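Side-chain contacts in beta-galactoside alpha-2,6-sialyltransferase (Photobacterium sp., PDB 2Z4T), which probably transfers sialic acid from CMP-sialic acid onto the galactose of acceptors such as lactose, forming an alpha-2,6 linkage: residues Q130-I135 with S336-D341; A124-L129 with M318-F323. All blocks are in the same frame, centred on the assembly; numbering follows the deposited sequence.

Contact 1. Residues Q130-I135 with S336-D341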
loop_
_atom_site.group_PDB
_atom_site.type_symbol
_atom_site.label_atom_id
_atom_site.label_comp_id
_atom_site.label_asym_id
_atom_site.label_seq_id
_atom_site.Cartn_x
_atom_site.Cartn_y
_atom_site.Cartn_z
ATOM N N GLN A 130 -0.245 -2.232 -1.067
ATOM C CA GLN A 130 0.699 -1.691 -2.028
ATOM C C GLN A 130 1.592 -0.600 -1.411
ATOM O O GLN A 130 2.802 -0.535 -1.702
ATOM C CB GLN A 130 -0.034 -1.165 -3.241
ATOM C CG GLN A 130 -0.650 -2.243 -4.086
ATOM C CD GLN A 130 0.343 -2.991 -4.999
ATOM O OE1 GLN A 130 0.100 -4.143 -5.375
ATOM N NE2 GLN A 130 1.435 -2.337 -5.377
ATOM N N GLN A 131 1.006 0.231 -0.553
ATOM C CA GLN A 131 1.751 1.303 0.101
ATOM C C GLN A 131 2.814 0.717 1.011
ATOM O O GLN A 131 3.945 1.198 1.014
ATOM C CB GLN A 131 0.810 2.249 0.877
ATOM C CG GLN A 131 -0.194 3.005 -0.014
ATOM C CD GLN A 131 -1.252 3.780 0.772
ATOM O OE1 GLN A 131 -1.530 3.473 1.944
ATOM N NE2 GLN A 131 -1.832 4.818 0.139
ATOM N N LEU A 132 2.472 -0.344 1.748
ATOM C CA LEU A 132 3.426 -1.050 2.584
ATOM C C LEU A 132 4.638 -1.481 1.784
ATOM O O LEU A 132 5.785 -1.307 2.229
ATOM C CB LEU A 132 2.821 -2.318 3.171
ATOM C CG LEU A 132 3.248 -2.792 4.570
ATOM C CD1 LEU A 132 3.166 -4.281 4.717
ATOM C CD2 LEU A 132 4.605 -2.289 5.048
ATOM N N MET A 133 4.389 -2.085 0.630
ATOM C CA MET A 133 5.472 -2.542 -0.215
ATOM C C MET A 133 6.324 -1.359 -0.717
ATOM O O MET A 133 7.533 -1.493 -0.813
ATOM C CB MET A 133 4.938 -3.388 -1.375
ATOM C CG MET A 133 4.376 -4.734 -0.938
ATOM S SD MET A 133 4.074 -5.868 -2.314
ATOM C CE MET A 133 2.762 -5.049 -3.223
ATOM N N ASP A 134 5.690 -0.214 -1.011
ATOM C CA ASP A 134 6.413 1.014 -1.388
ATOM C C ASP A 134 7.322 1.546 -0.276
ATOM O O ASP A 134 8.405 2.070 -0.557
ATOM C CB ASP A 134 5.450 2.114 -1.803
ATOM C CG ASP A 134 4.730 1.806 -3.104
ATOM O OD1 ASP A 134 5.154 0.898 -3.880
ATOM O OD2 ASP A 134 3.720 2.476 -3.353
ATOM N N ILE A 135 6.878 1.398 0.976
ATOM C CA ILE A 135 7.587 1.939 2.114
ATOM C C ILE A 135 8.847 1.130 2.334
ATOM O O ILE A 135 9.937 1.701 2.461
ATOM C CB ILE A 135 6.710 1.906 3.374
ATOM C CG1 ILE A 135 5.661 3.018 3.315
ATOM C CG2 ILE A 135 7.553 1.964 4.662
ATOM C CD1 ILE A 135 4.501 2.861 4.317
ATOM N N SER A 336 6.071 -9.972 8.555
ATOM C CA SER A 336 5.916 -9.656 9.932
ATOM C C SER A 336 4.933 -8.492 10.102
ATOM O O SER A 336 4.062 -8.541 10.962
ATOM C CB SER A 336 7.287 -9.326 10.485
ATOM O OG SER A 336 7.159 -8.860 11.788
ATOM N N ILE A 337 5.042 -7.465 9.269
ATOM C CA ILE A 337 4.088 -6.367 9.331
ATOM C C ILE A 337 2.660 -6.761 8.918
ATOM O O ILE A 337 1.703 -6.299 9.530
ATOM C CB ILE A 337 4.570 -5.117 8.564
ATOM C CG1 ILE A 337 5.848 -4.575 9.227
ATOM C CG2 ILE A 337 3.465 -4.041 8.575
ATOM C CD1 ILE A 337 6.528 -3.430 8.486
ATOM N N VAL A 338 2.514 -7.598 7.890
ATOM C CA VAL A 338 1.186 -8.101 7.514
ATOM C C VAL A 338 0.676 -9.259 8.421
ATOM O O VAL A 338 -0.449 -9.713 8.262
ATOM C CB VAL A 338 1.073 -8.480 5.985
ATOM C CG1 VAL A 338 1.721 -7.403 5.097
ATOM C CG2 VAL A 338 1.691 -9.863 5.711
ATOM N N ASN A 339 1.504 -9.695 9.374
ATOM C CA ASN A 339 1.208 -10.831 10.276
ATOM C C ASN A 339 0.952 -12.182 9.603
ATOM O O ASN A 339 0.123 -12.980 10.053
ATOM C CB ASN A 339 0.120 -10.501 11.313
ATOM C CG ASN A 339 0.450 -9.256 12.139
ATOM O OD1 ASN A 339 1.603 -9.014 12.476
ATOM N ND2 ASN A 339 -0.566 -8.452 12.446
ATOM N N PHE A 340 1.692 -12.436 8.530
ATOM C CA PHE A 340 1.650 -13.738 7.888
ATOM C C PHE A 340 2.774 -14.658 8.373
ATOM O O PHE A 340 3.957 -14.437 8.102
ATOM C CB PHE A 340 1.659 -13.615 6.358
ATOM C CG PHE A 340 1.552 -14.945 5.641
ATOM C CD1 PHE A 340 0.746 -15.970 6.149
ATOM C CD2 PHE A 340 2.241 -15.165 4.456
ATOM C CE1 PHE A 340 0.636 -17.185 5.490
ATOM C CE2 PHE A 340 2.138 -16.381 3.797
ATOM C CZ PHE A 340 1.330 -17.400 4.324
ATOM N N ASP A 341 2.393 -15.684 9.111
ATOM C CA ASP A 341 3.333 -16.717 9.485
ATOM C C ASP A 341 3.264 -17.844 8.435
ATOM O O ASP A 341 2.412 -18.736 8.491
ATOM C CB ASP A 341 3.013 -17.217 10.892
ATOM C CG ASP A 341 4.003 -18.262 11.392
ATOM O OD1 ASP A 341 4.991 -18.619 10.683
ATOM O OD2 ASP A 341 3.768 -18.732 12.521
#
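No ring or amide mediates the meeting of Leu132 with Ile337 and Val338, so there are neither faces nor edges to stack: only branched aliphatic ends touch. A flat group from outside, Trp151 of strand 146-151, also packs against Leu132. Leu132 projects from helix 126-141 toward the C-terminal turn of helix 328-338 and divides its two methyls. CD1 lies 3.5 Å from Val338 CG1 and 3.9 Å from Ile337 CG2; CD2 lies 4.1 Å from Ile337 CD1. Ile337 thus takes the forked end with two branches. Its CG2 points opposite the backbone N while CG1 lies beside it (chi1 -64°), letting CG2 and CD1 both reach the leucine. Just beyond, Asn339 leaves helical geometry in a Schellman motif, at a positive phi (59°) that asparagine tolerates well. Leu164 of helix 158-164 also packs on Ile337. Val338 CG1 and Ile337 CG2 are methyls on the beta carbon, close to their helix; Leu132 spans the gap to them with its delta methyls, while Ile337 CD1 reaches out to meet it. With no polar group joining the segments, the contact rests on dispersion and the exclusion of water, which set no strict direction as a hydrogen bond would.

Contact 2. Residues A124-L129 with M318-F323. With C5P (cytidine-5'-monophosphate), chain C.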
loop_
_atom_site.group_PDB
_atom_site.type_symbol
_atom_site.label_atom_id
_atom_site.label_comp_id
_atom_site.label_asym_id
_atom_site.label_seq_id
_atom_site.Cartn_x
_atom_site.Cartn_y
_atom_site.Cartn_z
ATOM N N ALA A 124 -8.784 0.988 3.536
ATOM C CA ALA A 124 -9.221 -0.302 2.982
ATOM C C ALA A 124 -8.111 -1.351 3.080
ATOM O O ALA A 124 -7.370 -1.346 4.065
ATOM C CB ALA A 124 -9.694 -0.134 1.559
ATOM N N SER A 125 -7.987 -2.248 2.092
ATOM C CA SER A 125 -6.986 -3.338 2.174
ATOM C C SER A 125 -5.963 -3.281 1.059
ATOM O O SER A 125 -4.750 -3.302 1.306
ATOM C CB SER A 125 -7.639 -4.716 2.160
ATOM O OG SER A 125 -8.618 -4.832 3.173
ATOM N N LEU A 126 -6.458 -3.191 -0.169
ATOM C CA LEU A 126 -5.594 -3.221 -1.345
ATOM C C LEU A 126 -4.567 -2.084 -1.378
ATOM O O LEU A 126 -3.352 -2.363 -1.432
ATOM C CB LEU A 126 -6.430 -3.234 -2.610
ATOM C CG LEU A 126 -5.730 -3.862 -3.804
ATOM C CD1 LEU A 126 -5.082 -5.184 -3.447
ATOM C CD2 LEU A 126 -6.756 -4.074 -4.888
ATOM N N PRO A 127 -5.027 -0.809 -1.301
ATOM C CA PRO A 127 -4.050 0.286 -1.367
ATOM C C PRO A 127 -3.005 0.194 -0.260
ATOM O O PRO A 127 -1.814 0.467 -0.503
ATOM C CB PRO A 127 -4.904 1.539 -1.184
ATOM C CG PRO A 127 -6.308 1.115 -1.584
ATOM C CD PRO A 127 -6.404 -0.317 -1.142
ATOM N N THR A 128 -3.448 -0.212 0.930
ATOM C CA THR A 128 -2.591 -0.251 2.091
ATOM C C THR A 128 -1.473 -1.296 1.893
ATOM O O THR A 128 -0.321 -1.095 2.302
ATOM C CB THR A 128 -3.425 -0.555 3.379
ATOM O OG1 THR A 128 -4.161 0.618 3.758
ATOM C CG2 THR A 128 -2.522 -0.956 4.541
ATOM N N LEU A 129 -1.835 -2.413 1.273
ATOM C CA LEU A 129 -0.884 -3.449 0.953
ATOM C C LEU A 129 0.183 -2.910 -0.007
ATOM O O LEU A 129 1.378 -3.097 0.230
ATOM C CB LEU A 129 -1.590 -4.651 0.334
ATOM C CG LEU A 129 -0.685 -5.801 -0.079
ATOM C CD1 LEU A 129 -0.034 -6.409 1.147
ATOM C CD2 LEU A 129 -1.497 -6.836 -0.878
ATOM N N MET A 318 -1.137 -2.136 -11.615
ATOM C CA MET A 318 -0.678 -2.555 -10.273
ATOM C C MET A 318 0.265 -3.778 -10.397
ATOM O O MET A 318 -0.005 -4.709 -11.153
ATOM C CB MET A 318 -1.885 -2.878 -9.409
ATOM C CG MET A 318 -1.698 -2.715 -7.923
ATOM S SD MET A 318 -3.225 -3.022 -6.970
ATOM C CE MET A 318 -4.036 -1.436 -7.167
ATOM N N GLN A 319 1.394 -3.738 -9.697
ATOM C CA GLN A 319 2.424 -4.787 -9.796
ATOM C C GLN A 319 2.335 -5.742 -8.609
ATOM O O GLN A 319 1.966 -5.316 -7.506
ATOM C CB GLN A 319 3.830 -4.145 -9.862
ATOM C CG GLN A 319 4.072 -3.245 -11.099
ATOM C CD GLN A 319 3.858 -4.008 -12.410
ATOM O OE1 GLN A 319 2.929 -3.717 -13.185
ATOM N NE2 GLN A 319 4.696 -5.017 -12.645
ATOM N N TRP A 320 2.676 -7.020 -8.833
ATOM C CA TRP A 320 2.709 -8.049 -7.762
ATOM C C TRP A 320 4.074 -8.738 -7.602
ATOM O O TRP A 320 4.178 -9.896 -7.150
ATOM C CB TRP A 320 1.588 -9.075 -7.976
ATOM C CG TRP A 320 0.273 -8.403 -7.898
ATOM C CD1 TRP A 320 -0.542 -8.049 -8.949
ATOM C CD2 TRP A 320 -0.353 -7.902 -6.717
ATOM N NE1 TRP A 320 -1.655 -7.394 -8.482
ATOM C CE2 TRP A 320 -1.567 -7.288 -7.117
ATOM C CE3 TRP A 320 -0.021 -7.928 -5.361
ATOM C CZ2 TRP A 320 -2.451 -6.702 -6.202
ATOM C CZ3 TRP A 320 -0.893 -7.333 -4.449
ATOM C CH2 TRP A 320 -2.096 -6.731 -4.876
ATOM N N ASP A 321 5.126 -8.005 -7.944
ATOM C CA ASP A 321 6.469 -8.544 -7.877
ATOM C C ASP A 321 7.296 -7.813 -6.821
ATOM O O ASP A 321 8.506 -7.991 -6.743
ATOM C CB ASP A 321 7.138 -8.459 -9.247
ATOM C CG ASP A 321 7.324 -7.018 -9.737
ATOM O OD1 ASP A 321 6.725 -6.046 -9.185
ATOM O OD2 ASP A 321 8.084 -6.872 -10.713
ATOM N N GLY A 322 6.629 -6.993 -6.016
ATOM C CA GLY A 322 7.283 -6.227 -4.959
ATOM C C GLY A 322 7.943 -7.134 -3.935
ATOM O O GLY A 322 9.088 -6.881 -3.482
ATOM N N PHE A 323 7.231 -8.201 -3.579
ATOM C CA PHE A 323 7.717 -9.111 -2.573
ATOM C C PHE A 323 8.931 -9.856 -3.116
ATOM O O PHE A 323 9.948 -9.957 -2.452
ATOM C CB PHE A 323 6.624 -10.069 -2.126
ATOM C CG PHE A 323 7.106 -11.115 -1.148
ATOM C CD1 PHE A 323 7.271 -10.801 0.193
ATOM C CD2 PHE A 323 7.409 -12.410 -1.577
ATOM C CE1 PHE A 323 7.724 -11.748 1.096
ATOM C CE2 PHE A 323 7.864 -13.362 -0.692
ATOM C CZ PHE A 323 8.027 -13.038 0.660
HETATM O O3P C5P C . -13.472 -8.360 -1.154
HETATM P P C5P C . -12.909 -7.046 -1.549
HETATM O O1P C5P C . -13.343 -6.024 -0.508
HETATM O O2P C5P C . -13.122 -6.733 -3.016
HETATM O "O5'" C5P C . -11.341 -7.218 -1.446
HETATM C "C5'" C5P C . -10.457 -6.118 -1.429
HETATM C "C4'" C5P C . -9.136 -6.680 -0.907
HETATM O "O4'" C5P C . -9.316 -7.194 0.420
HETATM C "C3'" C5P C . -8.630 -7.877 -1.692
HETATM O "O3'" C5P C . -7.800 -7.514 -2.789
HETATM C "C2'" C5P C . -7.789 -8.579 -0.663
HETATM O "O2'" C5P C . -6.576 -7.859 -0.431
HETATM C "C1'" C5P C . -8.545 -8.388 0.612
HETATM N N1 C5P C . -9.377 -9.557 0.884
HETATM C C2 C5P C . -8.782 -10.706 1.473
HETATM N N3 C5P C . -9.531 -11.801 1.759
HETATM C C4 C5P C . -10.861 -11.823 1.477
HETATM C C5 C5P C . -11.481 -10.699 0.890
HETATM C C6 C5P C . -10.707 -9.561 0.607
HETATM O O2 C5P C . -7.570 -10.737 1.730
HETATM N N4 C5P C . -11.578 -12.933 1.788
#
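In the GT-B fold of this enzyme, the start of helix 126-141 adjoins the nucleotide site, and here it meets the loop after strand 315-317. Leu126 and Leu129, three residues apart and so about one turn along the same side of the helix, both meet the indole of Trp320 at its edge and near its plane, not over a face. Leu126 CD1 is 3.7 Å from Trp320 CH2, and Leu129 CD2 is 3.7 Å from Trp320 CZ3; each leucine side chain crosses the indole at about a right angle. In Leu129, CG lies opposite the backbone N (chi1 179°), carrying CD2 toward the six-membered ring. Met318 adds its thioether: the chain is extended through chi2 and bends at chi3 (-81°), bringing SD 4.1 Å from Leu126 CG. A flexible methionine fits against the leucine, while tryptophan is broad enough to meet both leucines and also touch Glu432 and Met435 of helix 431-436. Trp320 is therefore a second-shell residue to the nucleotide, since Glu432 is hydrogen-bonded to CMP. The loop and first turn of the helix are part of the active site: Ala124 and Thr128 belong to a magnesium site, and Thr128 OG1 is hydrogen-bonded to Asp122. Small Ser125 comes close to the ribose, its CB 3.5 Å from O4' of CMP, and Leu126 uses the same CD1 that meets Trp320 to approach the ribose O3' of CMP, at 3.6 Å.

Overall arrangement
From the N terminus the chain first reaches 124-129 and 130-135, consecutive segments on helix 126-141, which connects parallel strands 103-122 and 146-151 in a beta-alpha-beta crossover. After nearly two hundred residues it returns: 318-323 closes the loop of contact 2, and 336-341, at the end of helix 328-338, closes that of contact 1. Because the segments alternate, the two closures cross instead of nesting. Their centres are about 9 Å apart, and Met133 of one lies beside Phe323 of the other. Contact 2 joins the start of helix 126-141, at the nucleotide, to the loop after strand 315-317; contact 1 joins its next turn to the end of helix 328-338.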